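Local coordinates for ORF10 (Moritella marina, PDB 6RIW), which carries the ketosynthase and chain length factor domains of a polyunsaturated fatty acid synthase, and probably condenses acyl units bound to acyl carrier protein, at residues Lys269-Ala274 and Gln454-Asn459; Val595-Gln600 and Asn622-Gly627; Phe298-Asn303 and Phe438-Ser443; Asn80-Gly85 and Lys163-Asn168. All blocks are in the same frame, centred on the assembly; numbering follows the deposited sequence.

The four contacts are spread over a ketosynthase-chain length factor didomain made of two thiolase-like halves. Interactions 3 and 4 belong to the ketosynthase half, interaction 1 packs the connecting loop onto that half, and interaction 2 belongs to the chain length factor half. Along the chain, interaction 4 closes first, interaction 3 lies nested inside the loop closed by interaction 1, and interaction 2 follows. Strands 259-270 of interaction 1 and 432-439 of interaction 3 are linked through paired strands 4-12, 283-292 and 443-450. Centres of interactions 1 and 2 are 59 Å apart; nearest atoms of 2 and 4 are about 14 Å apart. Some neighbours of 2, 3 and 4 come from the other half, placing all three beside the junction.

Interaction 1: residues Lys269-Ala274 and Gln454-Asn459; sequences KRQSDA and QTLETN
The Gln-271 side chain runs alongside Leu-456, the two pointing opposite ways, where the first turn of helix 271-277, entered directly from strand 259-270 of the ketosynthase thiolase fold, meets the loop joining strand 443-450 to strand 469-478. Gln-271 NE2 donates to Thr-455 O at 3.0 Å (N-H...O angle 142°), standing 61° out of the carbonyl plane and so not on a lone pair. NE2 also donates to Thr-453 O. CG lies opposite the backbone N (chi1 -169°) and the chain beyond is extended, which carries the amide across to the loop. Leu-456 CD2 rests against Gln-271 CD at 3.6 Å and reaches on to Ser-272 CA at 4.0 Å.

One water joins the other end of the amide to the loop. It donates to Gln-271 OE1 at 2.6 Å and to Glu-457 OE1 at 2.8 Å, and it accepts from Glu-457 N. With an alanine in place of Gln-271, Thr-455 O and this water would probably lose their mate on the helix, and Leu-456 CD2 the chain and amide it packs on.

Farther out, Asn-3 donates to Gln-271 OE1 through ND2 and to Glu-457 OE1 through its backbone N. The Glu-457 side chain lies about 5 Å from a magnesium ion whose site includes Met-1 and Lys-286. At the helix start, Ser-272 OG is hydrogen-bonded to Glu-2 OE2.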
loop_
_atom_site.group_PDB
_atom_site.type_symbol
_atom_site.label_atom_id
_atom_site.label_comp_id
_atom_site.label_asym_id
_atom_site.label_seq_id
_atom_site.Cartn_x
_atom_site.Cartn_y
_atom_site.Cartn_z
ATOM N N LYS A 269 -23.734 -5.269 -2.173
ATOM C CA LYS A 269 -24.863 -4.501 -1.655
ATOM C C LYS A 269 -25.443 -5.232 -0.453
ATOM O O LYS A 269 -25.276 -6.445 -0.313
ATOM C CB LYS A 269 -25.968 -4.301 -2.722
ATOM C CG LYS A 269 -25.594 -3.318 -3.846
ATOM C CD LYS A 269 -26.596 -3.395 -5.013
ATOM C CE LYS A 269 -27.975 -2.861 -4.621
ATOM N NZ LYS A 269 -28.805 -2.516 -5.830
ATOM N N ARG A 270 -26.097 -4.484 0.437
ATOM C CA ARG A 270 -26.886 -5.130 1.478
ATOM C C ARG A 270 -27.952 -6.000 0.808
ATOM O O ARG A 270 -28.527 -5.617 -0.212
ATOM C CB ARG A 270 -27.522 -4.074 2.406
ATOM C CG ARG A 270 -26.491 -3.270 3.225
ATOM C CD ARG A 270 -27.115 -2.150 4.068
ATOM N NE ARG A 270 -27.772 -1.166 3.220
ATOM C CZ ARG A 270 -27.211 -0.037 2.800
ATOM N NH1 ARG A 270 -27.878 0.780 1.995
ATOM N NH2 ARG A 270 -25.978 0.282 3.169
ATOM N N GLN A 271 -28.175 -7.196 1.353
ATOM C CA GLN A 271 -29.081 -8.139 0.692
ATOM C C GLN A 271 -30.478 -7.550 0.512
ATOM O O GLN A 271 -31.114 -7.765 -0.525
ATOM C CB GLN A 271 -29.167 -9.448 1.474
ATOM C CG GLN A 271 -29.892 -10.562 0.691
ATOM C CD GLN A 271 -30.409 -11.645 1.608
ATOM O OE1 GLN A 271 -30.398 -11.488 2.826
ATOM N NE2 GLN A 271 -30.853 -12.756 1.028
ATOM N N SER A 272 -30.959 -6.789 1.500
ATOM C CA SER A 272 -32.265 -6.134 1.377
ATOM C C SER A 272 -32.351 -5.288 0.111
ATOM O O SER A 272 -33.358 -5.331 -0.608
ATOM C CB SER A 272 -32.539 -5.268 2.606
ATOM O OG SER A 272 -31.501 -4.326 2.792
ATOM N N ASP A 273 -31.302 -4.508 -0.181
ATOM C CA ASP A 273 -31.324 -3.665 -1.372
ATOM C C ASP A 273 -31.182 -4.501 -2.639
ATOM O O ASP A 273 -31.794 -4.189 -3.668
ATOM C CB ASP A 273 -30.207 -2.615 -1.304
ATOM C CG ASP A 273 -30.370 -1.645 -0.132
ATOM O OD1 ASP A 273 -31.470 -1.588 0.467
ATOM O OD2 ASP A 273 -29.389 -0.930 0.196
ATOM N N ALA A 274 -30.374 -5.565 -2.587
ATOM C CA ALA A 274 -30.181 -6.394 -3.772
ATOM C C ALA A 274 -31.471 -7.111 -4.157
ATOM O O ALA A 274 -31.787 -7.237 -5.345
ATOM C CB ALA A 274 -29.061 -7.415 -3.538
ATOM N N GLN A 454 -32.884 -15.305 -2.178
ATOM C CA GLN A 454 -33.703 -14.105 -2.087
ATOM C C GLN A 454 -34.326 -13.912 -0.709
ATOM O O GLN A 454 -34.887 -12.842 -0.446
ATOM C CB GLN A 454 -34.810 -14.134 -3.148
ATOM C CG GLN A 454 -34.319 -14.328 -4.574
ATOM C CD GLN A 454 -33.431 -13.191 -5.049
ATOM O OE1 GLN A 454 -33.888 -12.053 -5.202
ATOM N NE2 GLN A 454 -32.154 -13.493 -5.288
ATOM N N THR A 455 -34.221 -14.905 0.177
ATOM C CA THR A 455 -34.860 -14.854 1.487
ATOM C C THR A 455 -34.094 -13.921 2.423
ATOM O O THR A 455 -32.903 -14.126 2.674
ATOM C CB THR A 455 -34.938 -16.256 2.094
ATOM O OG1 THR A 455 -35.643 -17.123 1.196
ATOM C CG2 THR A 455 -35.658 -16.215 3.436
ATOM N N LEU A 456 -34.787 -12.920 2.961
ATOM C CA LEU A 456 -34.178 -11.967 3.881
ATOM C C LEU A 456 -34.214 -12.490 5.308
ATOM O O LEU A 456 -35.118 -13.238 5.691
ATOM C CB LEU A 456 -34.892 -10.617 3.818
ATOM C CG LEU A 456 -34.906 -9.946 2.444
ATOM C CD1 LEU A 456 -35.480 -8.547 2.538
ATOM C CD2 LEU A 456 -33.506 -9.910 1.855
ATOM N N GLU A 457 -33.220 -12.084 6.096
ATOM C CA GLU A 457 -33.217 -12.398 7.517
ATOM C C GLU A 457 -34.280 -11.579 8.227
ATOM O O GLU A 457 -34.498 -10.402 7.914
ATOM C CB GLU A 457 -31.861 -12.097 8.161
ATOM C CG GLU A 457 -30.646 -12.690 7.478
ATOM C CD GLU A 457 -29.395 -11.838 7.720
ATOM O OE1 GLU A 457 -29.259 -10.746 7.090
ATOM O OE2 GLU A 457 -28.571 -12.266 8.569
ATOM N N THR A 458 -34.929 -12.197 9.208
ATOM C CA THR A 458 -35.911 -11.450 9.977
ATOM C C THR A 458 -35.237 -10.620 11.059
ATOM O O THR A 458 -35.703 -9.521 11.380
ATOM C CB THR A 458 -36.950 -12.407 10.571
ATOM O OG1 THR A 458 -37.920 -11.657 11.307
ATOM C CG2 THR A 458 -36.285 -13.432 11.486
ATOM N N ASN A 459 -34.121 -11.106 11.595
ATOM C CA ASN A 459 -33.395 -10.398 12.637
ATOM C C ASN A 459 -31.908 -10.447 12.322
ATOM O O ASN A 459 -31.364 -11.518 12.035
ATOM C CB ASN A 459 -33.668 -11.012 14.011
ATOM C CG ASN A 459 -33.457 -10.022 15.139
ATOM O OD1 ASN A 459 -33.946 -10.225 16.250
ATOM N ND2 ASN A 459 -32.729 -8.939 14.860
HETATM O O HOH W 1 -31.129 -10.462 5.072
#

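Interaction 2: residues Val595-Gln600 and Asn622-Gly627; sequences VNLTTQ and NIAKDG
Lys-625 NZ donates to Thr-598 OG1 over 2.7 Å and also forms a salt bridge with Asp-56 OD2, so two oxygens grip one ammonium group. Thr-598 belongs to helix 597-608 and Lys-625 to helix 614-628, both in the chain length factor half, whereas Asp-56 comes from the ketosynthase half. The lysine reaches this point because its chain is extended beyond CG, with CG placed beside the backbone N (chi1 -77°). On the way CE passes Val-595 O at 3.8 Å.

The threonine hydroxyl takes up its place with OG1 beside its own backbone N. There Thr-598 OG1 lies 3.2 Å from Val-595 O. The same carbonyl accepts the backbone N-H of Thr-598, also at 3.2 Å, so both the N-H and the hydroxyl of Thr-598 sit near one carbonyl.

Next to the polar pair the helices meet through apolar groups. Leu-597 points toward the other helix, and its CD1 touches Ala-624 CB at 4.0 Å. Its CB packs on the lysine chain, 4.1 Å from Lys-625 CG, so that the aliphatic part of the lysine serves as a hydrophobic surface while its end remains polar. The nearest backbones are those of Leu-597 and Lys-625, whose CA atoms are 6.5 Å apart. Helix 129-148 of the ketosynthase half covers this patch: Leu-597 touches His-138 and Ala-624 touches Val-141.

The charge of the buried ammonium is thus met by the Asp-56 carboxylate, while the hydroxyl only solvates it, an arrangement likely to favour its charged form and to tie the two halves together here.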
loop_
_atom_site.group_PDB
_atom_site.type_symbol
_atom_site.label_atom_id
_atom_site.label_comp_id
_atom_site.label_asym_id
_atom_site.label_seq_id
_atom_site.Cartn_x
_atom_site.Cartn_y
_atom_site.Cartn_z
ATOM N N VAL A 595 20.557 -3.429 -9.188
ATOM C CA VAL A 595 20.556 -4.771 -9.775
ATOM C C VAL A 595 20.709 -4.706 -11.291
ATOM O O VAL A 595 21.442 -5.505 -11.899
ATOM C CB VAL A 595 19.272 -5.510 -9.364
ATOM C CG1 VAL A 595 19.041 -6.706 -10.244
ATOM C CG2 VAL A 595 19.343 -5.898 -7.871
ATOM N N ASN A 596 20.065 -3.727 -11.918
ATOM C CA ASN A 596 20.013 -3.676 -13.379
ATOM C C ASN A 596 21.361 -3.318 -13.998
ATOM O O ASN A 596 21.562 -3.542 -15.202
ATOM C CB ASN A 596 18.939 -2.673 -13.801
ATOM C CG ASN A 596 18.218 -3.078 -15.065
ATOM O OD1 ASN A 596 16.986 -3.074 -15.111
ATOM N ND2 ASN A 596 18.982 -3.375 -16.129
ATOM N N LEU A 597 22.301 -2.801 -13.204
ATOM C CA LEU A 597 23.607 -2.477 -13.760
ATOM C C LEU A 597 24.324 -3.719 -14.299
ATOM O O LEU A 597 25.255 -3.567 -15.086
ATOM C CB LEU A 597 24.473 -1.760 -12.719
ATOM C CG LEU A 597 23.970 -0.347 -12.383
ATOM C CD1 LEU A 597 24.755 0.232 -11.187
ATOM C CD2 LEU A 597 24.128 0.546 -13.578
ATOM N N THR A 598 23.913 -4.925 -13.882
ATOM C CA THR A 598 24.396 -6.180 -14.480
ATOM C C THR A 598 24.393 -6.135 -16.008
ATOM O O THR A 598 25.416 -6.371 -16.663
ATOM C CB THR A 598 23.526 -7.352 -14.006
ATOM O OG1 THR A 598 23.763 -7.585 -12.613
ATOM C CG2 THR A 598 23.859 -8.630 -14.788
ATOM N N THR A 599 23.240 -5.864 -16.599
ATOM C CA THR A 599 23.190 -5.844 -18.052
ATOM C C THR A 599 23.513 -4.477 -18.606
ATOM O O THR A 599 24.001 -4.379 -19.738
ATOM C CB THR A 599 21.815 -6.303 -18.558
ATOM O OG1 THR A 599 20.778 -5.592 -17.867
ATOM C CG2 THR A 599 21.641 -7.803 -18.323
ATOM N N GLN A 600 23.282 -3.408 -17.836
ATOM C CA GLN A 600 23.657 -2.084 -18.330
ATOM C C GLN A 600 25.162 -1.978 -18.554
ATOM O O GLN A 600 25.601 -1.441 -19.579
ATOM C CB GLN A 600 23.201 -0.996 -17.366
ATOM C CG GLN A 600 21.717 -0.788 -17.405
ATOM C CD GLN A 600 21.294 0.141 -16.315
ATOM O OE1 GLN A 600 20.921 -0.315 -15.228
ATOM N NE2 GLN A 600 21.387 1.456 -16.574
ATOM N N ASN A 622 30.462 -4.651 -9.923
ATOM C CA ASN A 622 30.269 -4.640 -8.471
ATOM C C ASN A 622 30.584 -3.277 -7.862
ATOM O O ASN A 622 29.920 -2.849 -6.906
ATOM C CB ASN A 622 31.137 -5.718 -7.830
ATOM C CG ASN A 622 30.557 -7.098 -8.004
ATOM O OD1 ASN A 622 29.360 -7.249 -8.275
ATOM N ND2 ASN A 622 31.397 -8.122 -7.861
ATOM N N ILE A 623 31.591 -2.584 -8.395
ATOM C CA ILE A 623 31.930 -1.255 -7.891
ATOM C C ILE A 623 30.779 -0.286 -8.132
ATOM O O ILE A 623 30.391 0.478 -7.240
ATOM C CB ILE A 623 33.223 -0.740 -8.539
ATOM C CG1 ILE A 623 34.430 -1.595 -8.135
ATOM C CG2 ILE A 623 33.472 0.731 -8.162
ATOM C CD1 ILE A 623 35.623 -1.304 -9.034
ATOM N N ALA A 624 30.237 -0.291 -9.351
ATOM C CA ALA A 624 29.100 0.573 -9.676
ATOM C C ALA A 624 27.874 0.214 -8.841
ATOM O O ALA A 624 27.196 1.108 -8.321
ATOM C CB ALA A 624 28.776 0.475 -11.172
ATOM N N LYS A 625 27.572 -1.084 -8.713
ATOM C CA LYS A 625 26.411 -1.525 -7.936
ATOM C C LYS A 625 26.496 -1.043 -6.493
ATOM O O LYS A 625 25.510 -0.539 -5.924
ATOM C CB LYS A 625 26.318 -3.049 -7.965
ATOM C CG LYS A 625 25.770 -3.638 -9.275
ATOM C CD LYS A 625 25.718 -5.147 -9.122
ATOM C CE LYS A 625 24.898 -5.800 -10.244
ATOM N NZ LYS A 625 25.106 -7.280 -10.235
ATOM N N ASP A 626 27.664 -1.223 -5.866
ATOM C CA ASP A 626 27.809 -0.844 -4.463
ATOM C C ASP A 626 27.672 0.656 -4.262
ATOM O O ASP A 626 27.300 1.095 -3.163
ATOM C CB ASP A 626 29.151 -1.333 -3.929
ATOM C CG ASP A 626 29.184 -2.837 -3.728
ATOM O OD1 ASP A 626 28.113 -3.489 -3.838
ATOM O OD2 ASP A 626 30.285 -3.379 -3.471
ATOM N N GLY A 627 27.929 1.448 -5.303
ATOM C CA GLY A 627 27.677 2.869 -5.215
ATOM C C GLY A 627 26.202 3.201 -5.089
ATOM O O GLY A 627 25.836 4.170 -4.419
#

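Interaction 3: residues Phe298-Asn303 and Phe438-Ser443; sequences FVLSPN and FGFGGS
The GFGG loop of the ketosynthase, Gly-439 to Gly-442, meets the loop before helix 304-318 through Phe-440 and Gly-441. It connects antiparallel strands 432-439 and 443-450, and Gly-442 and Ser-443 are paired with the single residue Gly-439, a G1 beta bulge. Across the contact, Phe-298 to Ser-301 form a type I beta turn that presents Val-299 O to the loop.

Gly-441 N donates to Val-299 O at 2.7 Å, with an N-H...O angle of 150°. The donor is almost in line with the carbonyl bond, as the C=O...N angle of 166° attests. At the backbone angles of Gly-441 a CB would collide with the carbonyl O of Phe-440, which suits a residue without a side chain. A water accepts from Gly-442 N at 3.0 Å and leans weakly on Val-299 O and Ser-301 O.

The apolar part is Leu-300 against Phe-440, two side chains that cross at a slant. Leu-300 CD2 lies 3.6 Å from Phe-440 CD1 and 3.8 Å from Phe-440 CB. The ring is put there with CG beside the backbone N (chi1 -59°). Phe-440 also touches Ala-195 and Cys-196, and by its place in the motif it probably corresponds to the gating phenylalanine of FabF-like condensing enzymes. An alanine here would be likely to open a gap beside Leu-300 CD2 and leave that methyl without its aromatic neighbour.

Leu-300 also touches Thr-638 of the chain length factor half, and Gly-441 O accepts from both Ser-647 OG and Asn-292 ND2.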
loop_
_atom_site.group_PDB
_atom_site.type_symbol
_atom_site.label_atom_id
_atom_site.label_comp_id
_atom_site.label_asym_id
_atom_site.label_seq_id
_atom_site.Cartn_x
_atom_site.Cartn_y
_atom_site.Cartn_z
ATOM N N PHE A 298 8.566 -14.659 13.522
ATOM C CA PHE A 298 9.188 -13.798 12.525
ATOM C C PHE A 298 8.126 -13.221 11.590
ATOM O O PHE A 298 7.053 -13.803 11.411
ATOM C CB PHE A 298 10.216 -14.650 11.769
ATOM C CG PHE A 298 10.890 -13.965 10.614
ATOM C CD1 PHE A 298 11.737 -12.882 10.819
ATOM C CD2 PHE A 298 10.710 -14.440 9.319
ATOM C CE1 PHE A 298 12.371 -12.267 9.748
ATOM C CE2 PHE A 298 11.346 -13.832 8.248
ATOM C CZ PHE A 298 12.173 -12.750 8.460
ATOM N N VAL A 299 8.419 -12.062 10.986
ATOM C CA VAL A 299 7.382 -11.369 10.215
ATOM C C VAL A 299 6.897 -12.165 9.005
ATOM O O VAL A 299 5.826 -11.863 8.464
ATOM C CB VAL A 299 7.860 -9.967 9.763
ATOM C CG1 VAL A 299 8.128 -9.064 10.972
ATOM C CG2 VAL A 299 9.087 -10.073 8.849
ATOM N N LEU A 300 7.649 -13.163 8.545
ATOM C CA LEU A 300 7.219 -13.936 7.384
ATOM C C LEU A 300 6.588 -15.281 7.745
ATOM O O LEU A 300 6.117 -15.987 6.847
ATOM C CB LEU A 300 8.400 -14.152 6.425
ATOM C CG LEU A 300 8.940 -12.902 5.722
ATOM C CD1 LEU A 300 10.033 -13.266 4.707
ATOM C CD2 LEU A 300 7.813 -12.111 5.052
ATOM N N SER A 301 6.520 -15.634 9.029
ATOM C CA SER A 301 6.079 -16.973 9.427
ATOM C C SER A 301 4.708 -16.937 10.085
ATOM O O SER A 301 4.477 -16.106 10.974
ATOM C CB SER A 301 7.089 -17.601 10.392
ATOM O OG SER A 301 8.415 -17.423 9.917
ATOM N N PRO A 302 3.801 -17.833 9.715
ATOM C CA PRO A 302 2.451 -17.810 10.290
ATOM C C PRO A 302 2.421 -18.367 11.706
ATOM O O PRO A 302 3.240 -19.204 12.092
ATOM C CB PRO A 302 1.650 -18.707 9.343
ATOM C CG PRO A 302 2.686 -19.674 8.818
ATOM C CD PRO A 302 3.967 -18.903 8.714
ATOM N N ASN A 303 1.446 -17.883 12.473
ATOM C CA ASN A 303 1.249 -18.244 13.873
ATOM C C ASN A 303 -0.122 -18.886 13.997
ATOM O O ASN A 303 -1.137 -18.253 13.690
ATOM C CB ASN A 303 1.353 -17.007 14.770
ATOM C CG ASN A 303 1.470 -17.343 16.248
ATOM O OD1 ASN A 303 0.924 -18.342 16.720
ATOM N ND2 ASN A 303 2.173 -16.484 16.995
ATOM N N PHE A 438 -3.929 -15.704 4.806
ATOM C CA PHE A 438 -2.995 -15.450 5.907
ATOM C C PHE A 438 -1.729 -14.789 5.350
ATOM O O PHE A 438 -0.812 -15.475 4.887
ATOM C CB PHE A 438 -2.672 -16.748 6.643
ATOM C CG PHE A 438 -3.890 -17.504 7.136
ATOM C CD1 PHE A 438 -4.918 -16.853 7.809
ATOM C CD2 PHE A 438 -3.994 -18.877 6.941
ATOM C CE1 PHE A 438 -6.027 -17.550 8.284
ATOM C CE2 PHE A 438 -5.090 -19.581 7.406
ATOM C CZ PHE A 438 -6.115 -18.923 8.074
ATOM N N GLY A 439 -1.666 -13.458 5.419
ATOM C CA GLY A 439 -0.592 -12.717 4.799
ATOM C C GLY A 439 0.656 -12.561 5.662
ATOM O O GLY A 439 0.618 -12.732 6.883
ATOM N N PHE A 440 1.767 -12.229 4.993
ATOM C CA PHE A 440 2.994 -11.858 5.685
ATOM C C PHE A 440 2.726 -10.731 6.678
ATOM O O PHE A 440 1.908 -9.835 6.434
ATOM C CB PHE A 440 4.064 -11.411 4.674
ATOM C CG PHE A 440 4.409 -12.466 3.658
ATOM C CD1 PHE A 440 4.755 -13.743 4.064
ATOM C CD2 PHE A 440 4.386 -12.183 2.298
ATOM C CE1 PHE A 440 5.068 -14.733 3.130
ATOM C CE2 PHE A 440 4.696 -13.175 1.348
ATOM C CZ PHE A 440 5.037 -14.443 1.767
ATOM N N GLY A 441 3.429 -10.769 7.807
ATOM C CA GLY A 441 3.127 -9.844 8.879
ATOM C C GLY A 441 1.975 -10.270 9.760
ATOM O O GLY A 441 1.402 -9.434 10.475
ATOM N N GLY A 442 1.606 -11.544 9.723
ATOM C CA GLY A 442 0.575 -12.057 10.605
ATOM C C GLY A 442 -0.837 -11.576 10.332
ATOM O O GLY A 442 -1.664 -11.581 11.247
ATOM N N SER A 443 -1.153 -11.152 9.106
ATOM C CA SER A 443 -2.450 -10.537 8.834
ATOM C C SER A 443 -3.414 -11.574 8.282
ATOM O O SER A 443 -3.214 -12.087 7.177
ATOM C CB SER A 443 -2.298 -9.363 7.869
ATOM O OG SER A 443 -1.493 -8.380 8.493
HETATM O O HOH W 2 3.229 -13.913 8.741
#

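Interaction 4: residues Asn80-Gly85 and Lys163-Asn168; sequences NDYLAG and KTHADN
The backbones come closest at Gly-85, just past the short helix that holds Tyr-82, its CA 6.8 Å from that of His-165, which leads into the 3-10 segment beginning at Ala-166 of the thiolase-like ketosynthase fold. Here the Tyr-82 ring points its edge at the His-165 face in a T-shaped pair, with centroids 5.2 Å apart and planes at 77°. Tyr-82 CE1 is the touching atom, 3.7 Å from His-165 NE2 and offset toward the imidazole rim. With CG opposite the backbone N (chi1 173°), the tyrosine extends past the histidine to Asp-167. Its OH donates to Asp-167 OD2 at a very short 2.4 Å, a length to be read with caution, and the ring and carboxylate planes stand perpendicular. The hydroxyl is also hydrogen-bonded to Tyr-174 OH, and the ring stacks with Tyr-966.

Asp-167 N in turn donates to His-165 ND1 at 3.0 Å, in the imidazole plane, which fixes the ring's rotation. Asp-167 OD1 is engaged by Arg-873 and Tyr-708, both of the chain length factor half.

Asn-168 OD1 accepts from Asp-87 N. Two donors reach Gly-85 O, a water (2.7 Å), which also accepts from His-165 N, and Asn-168 ND2, in the carbonyl plane at 3.2 Å and nearly straight at 168°.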
loop_
_atom_site.group_PDB
_atom_site.type_symbol
_atom_site.label_atom_id
_atom_site.label_comp_id
_atom_site.label_asym_id
_atom_site.label_seq_id
_atom_site.Cartn_x
_atom_site.Cartn_y
_atom_site.Cartn_z
ATOM N N ASN A 80 -9.341 8.776 -22.996
ATOM C CA ASN A 80 -8.663 7.582 -23.505
ATOM C C ASN A 80 -7.138 7.732 -23.496
ATOM O O ASN A 80 -6.415 6.848 -23.020
ATOM C CB ASN A 80 -9.190 7.317 -24.925
ATOM C CG ASN A 80 -8.454 6.202 -25.643
ATOM O OD1 ASN A 80 -7.347 6.384 -26.166
ATOM N ND2 ASN A 80 -9.086 5.041 -25.699
ATOM N N ASP A 81 -6.629 8.848 -24.018
ATOM C CA ASP A 81 -5.180 9.020 -24.129
ATOM C C ASP A 81 -4.497 9.073 -22.763
ATOM O O ASP A 81 -3.385 8.553 -22.600
ATOM C CB ASP A 81 -4.867 10.281 -24.927
ATOM C CG ASP A 81 -5.384 10.197 -26.350
ATOM O OD1 ASP A 81 -6.306 10.971 -26.696
ATOM O OD2 ASP A 81 -4.876 9.342 -27.112
ATOM N N TYR A 82 -5.130 9.699 -21.776
ATOM C CA TYR A 82 -4.569 9.670 -20.425
ATOM C C TYR A 82 -4.521 8.242 -19.875
ATOM O O TYR A 82 -3.483 7.795 -19.370
ATOM C CB TYR A 82 -5.386 10.576 -19.507
ATOM C CG TYR A 82 -4.983 10.470 -18.050
ATOM C CD1 TYR A 82 -3.747 10.930 -17.617
ATOM C CD2 TYR A 82 -5.835 9.895 -17.120
ATOM C CE1 TYR A 82 -3.369 10.836 -16.266
ATOM C CE2 TYR A 82 -5.472 9.797 -15.777
ATOM C CZ TYR A 82 -4.248 10.265 -15.358
ATOM O OH TYR A 82 -3.898 10.139 -14.025
ATOM N N LEU A 83 -5.640 7.515 -19.944
ATOM C CA LEU A 83 -5.667 6.161 -19.381
ATOM C C LEU A 83 -4.740 5.215 -20.131
ATOM O O LEU A 83 -4.169 4.299 -19.529
ATOM C CB LEU A 83 -7.083 5.594 -19.390
ATOM C CG LEU A 83 -8.087 6.414 -18.603
ATOM C CD1 LEU A 83 -9.473 5.786 -18.659
ATOM C CD2 LEU A 83 -7.597 6.523 -17.151
ATOM N N ALA A 84 -4.598 5.404 -21.448
ATOM C CA ALA A 84 -3.692 4.581 -22.239
ATOM C C ALA A 84 -2.240 4.711 -21.797
ATOM O O ALA A 84 -1.452 3.798 -22.045
ATOM C CB ALA A 84 -3.803 4.952 -23.724
ATOM N N GLY A 85 -1.867 5.820 -21.176
ATOM C CA GLY A 85 -0.502 6.038 -20.749
ATOM C C GLY A 85 -0.209 5.615 -19.326
ATOM O O GLY A 85 0.851 5.960 -18.800
ATOM N N LYS A 163 8.479 7.471 -22.593
ATOM C CA LYS A 163 7.887 8.645 -21.977
ATOM C C LYS A 163 6.796 8.199 -21.017
ATOM O O LYS A 163 5.919 7.408 -21.381
ATOM C CB LYS A 163 7.322 9.589 -23.043
ATOM C CG LYS A 163 8.408 10.305 -23.821
ATOM C CD LYS A 163 7.865 10.987 -25.071
ATOM C CE LYS A 163 8.672 12.246 -25.393
ATOM N NZ LYS A 163 8.272 12.825 -26.706
ATOM N N THR A 164 6.869 8.679 -19.777
ATOM C CA THR A 164 6.038 8.139 -18.710
ATOM C C THR A 164 5.403 9.272 -17.919
ATOM O O THR A 164 6.108 10.167 -17.435
ATOM C CB THR A 164 6.881 7.230 -17.799
ATOM O OG1 THR A 164 7.435 6.175 -18.596
ATOM C CG2 THR A 164 6.029 6.629 -16.696
ATOM N N HIS A 165 4.068 9.242 -17.819
ATOM C CA HIS A 165 3.322 10.244 -17.059
ATOM C C HIS A 165 3.627 10.117 -15.571
ATOM O O HIS A 165 3.609 9.013 -15.008
ATOM C CB HIS A 165 1.817 10.061 -17.293
ATOM C CG HIS A 165 0.969 11.232 -16.877
ATOM N ND1 HIS A 165 0.681 11.513 -15.556
ATOM C CD2 HIS A 165 0.297 12.156 -17.614
ATOM C CE1 HIS A 165 -0.103 12.578 -15.493
ATOM N NE2 HIS A 165 -0.359 12.984 -16.728
ATOM N N ALA A 166 3.862 11.265 -14.933
ATOM C CA ALA A 166 4.202 11.314 -13.506
ATOM C C ALA A 166 3.209 10.576 -12.613
ATOM O O ALA A 166 3.594 10.073 -11.547
ATOM C CB ALA A 166 4.291 12.776 -13.055
ATOM N N ASP A 167 1.930 10.518 -12.994
ATOM C CA ASP A 167 0.952 9.830 -12.142
ATOM C C ASP A 167 1.298 8.350 -11.955
ATOM O O ASP A 167 0.794 7.713 -11.027
ATOM C CB ASP A 167 -0.468 9.957 -12.730
ATOM C CG ASP A 167 -1.124 11.333 -12.478
ATOM O OD1 ASP A 167 -0.586 12.163 -11.703
ATOM O OD2 ASP A 167 -2.203 11.586 -13.074
ATOM N N ASN A 168 2.127 7.774 -12.832
ATOM C CA ASN A 168 2.594 6.410 -12.647
ATOM C C ASN A 168 3.482 6.232 -11.410
ATOM O O ASN A 168 3.734 5.095 -11.008
ATOM C CB ASN A 168 3.335 5.964 -13.905
ATOM C CG ASN A 168 2.375 5.670 -15.050
ATOM O OD1 ASN A 168 1.530 4.783 -14.934
ATOM N ND2 ASN A 168 2.469 6.439 -16.137
HETATM O O HOH W 3 2.707 7.664 -19.731
#